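Long-range contact in enoyl-CoA hydratase subunit I (Geobacillus kaustophilus, PDB 2PBP), which probably acts as a hydro-lyase of the enoyl-CoA hydratase/isomerase family, adding water to the double bond of enoyl-CoA thioesters: residues P97-V102 and L119-S124. Sequence-based numbering, arbitrary orientation.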
# COMPACT_ATOMS: atom_id res chain seq x y z
N PRO A 97 -9.91 4.76 12.32
CA PRO A 97 -10.17 4.91 10.89
C PRO A 97 -11.00 6.16 10.61
O PRO A 97 -12.00 6.43 11.30
CB PRO A 97 -10.91 3.63 10.54
CG PRO A 97 -10.25 2.62 11.44
CD PRO A 97 -10.17 3.38 12.76
N MET A 98 -10.58 6.94 9.62
CA MET A 98 -11.27 8.16 9.24
C MET A 98 -11.62 8.19 7.76
O MET A 98 -10.77 7.94 6.91
CB MET A 98 -10.42 9.39 9.56
CG MET A 98 -10.52 9.88 10.99
SD MET A 98 -10.47 11.68 11.01
CE MET A 98 -8.83 11.97 10.33
N ILE A 99 -12.87 8.52 7.47
CA ILE A 99 -13.35 8.58 6.10
C ILE A 99 -13.91 9.97 5.80
O ILE A 99 -14.65 10.53 6.61
CB ILE A 99 -14.47 7.55 5.85
CG1 ILE A 99 -13.98 6.14 6.17
CG2 ILE A 99 -14.95 7.65 4.39
CD1 ILE A 99 -12.63 5.71 5.64
N ALA A 100 -13.57 10.51 4.64
CA ALA A 100 -14.08 11.80 4.25
C ALA A 100 -15.19 11.58 3.23
O ALA A 100 -14.98 10.91 2.22
CB ALA A 100 -12.97 12.66 3.64
N ALA A 101 -16.37 12.12 3.52
CA ALA A 101 -17.49 12.03 2.59
C ALA A 101 -17.54 13.42 1.97
O ALA A 101 -18.17 14.33 2.50
CB ALA A 101 -18.79 11.74 3.34
N VAL A 102 -16.85 13.58 0.84
CA VAL A 102 -16.78 14.87 0.17
C VAL A 102 -18.01 15.15 -0.67
O VAL A 102 -18.15 14.66 -1.79
CB VAL A 102 -15.50 14.95 -0.68
CG1 VAL A 102 -15.31 16.37 -1.22
CG2 VAL A 102 -14.29 14.56 0.17
N LEU A 119 -9.63 7.20 3.85
CA LEU A 119 -10.36 6.85 2.64
C LEU A 119 -11.23 8.04 2.29
O LEU A 119 -11.66 8.78 3.17
CB LEU A 119 -11.27 5.64 2.87
CG LEU A 119 -10.67 4.31 3.34
CD1 LEU A 119 -11.79 3.32 3.60
CD2 LEU A 119 -9.70 3.78 2.30
N ILE A 120 -11.49 8.21 1.00
CA ILE A 120 -12.34 9.31 0.56
C ILE A 120 -13.45 8.81 -0.35
O ILE A 120 -13.19 8.17 -1.37
CB ILE A 120 -11.53 10.37 -0.23
CG1 ILE A 120 -10.39 10.93 0.64
CG2 ILE A 120 -12.46 11.49 -0.68
CD1 ILE A 120 -9.33 11.71 -0.13
N VAL A 121 -14.70 9.07 0.03
CA VAL A 121 -15.85 8.69 -0.78
C VAL A 121 -16.35 10.04 -1.26
O VAL A 121 -16.65 10.92 -0.45
CB VAL A 121 -16.95 8.02 0.06
CG1 VAL A 121 -18.16 7.73 -0.83
CG2 VAL A 121 -16.42 6.73 0.67
N ALA A 122 -16.44 10.22 -2.57
CA ALA A 122 -16.85 11.51 -3.11
C ALA A 122 -18.13 11.50 -3.92
O ALA A 122 -18.49 10.51 -4.56
CB ALA A 122 -15.72 12.10 -3.95
N SER A 123 -18.81 12.64 -3.87
CA SER A 123 -20.03 12.87 -4.63
C SER A 123 -19.60 13.35 -6.00
O SER A 123 -18.44 13.71 -6.21
CB SER A 123 -20.87 13.96 -3.96
OG SER A 123 -21.77 14.55 -4.89
N SER A 124 -20.54 13.35 -6.94
CA SER A 124 -20.25 13.83 -8.28
C SER A 124 -20.17 15.36 -8.21
O SER A 124 -19.68 16.01 -9.13
CB SER A 124 -21.36 13.41 -9.25
OG SER A 124 -21.42 12.00 -9.38
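Val121 N donates to Ala100 O over 2.9 Å, in the middle of a ladder joining two parallel strands. Ala100 N reaches Leu119 O at 3.0 Å, Val102 N takes Val121 O and Ser123 N takes Val102 O, so Ala100 and Val102 each bond through both N and O. The ladder starts loosely: the bond from Leu119 N to Met98 O is weak, at 3.3 Å.

On one face, Ile99 brings its CG2 to 4.1 Å from Val121 CG2; a chi1 of -57° sets CG1 of Ile99 beside the backbone N and leaves CG2 anti to it, directed at Val121. The placing of Ile99 CD1 against Leu119 is doubtful. Ala101, with only a methyl, suits the same face, where Thr190 of helix 186-198 packs against it. On the other face the closest side-chain meeting is Val102 CG2 with Ile120 CG2, at 3.7 Å, whereas Ala100 CB stays 4.3 Å from Ile120 CG1. The small Ala122 sits beside Val102, and Phe128 touches both. Branched and small apolar residues suit an extended, buried strand pair; only past Ser123, whose OG bonds to Ala125 N, does the chain come out to solvent, at Ser124. Strand 52-57 lies parallel along the other edge of 98-102, so the pair belongs to the interior of the central sheet of the crotonase fold.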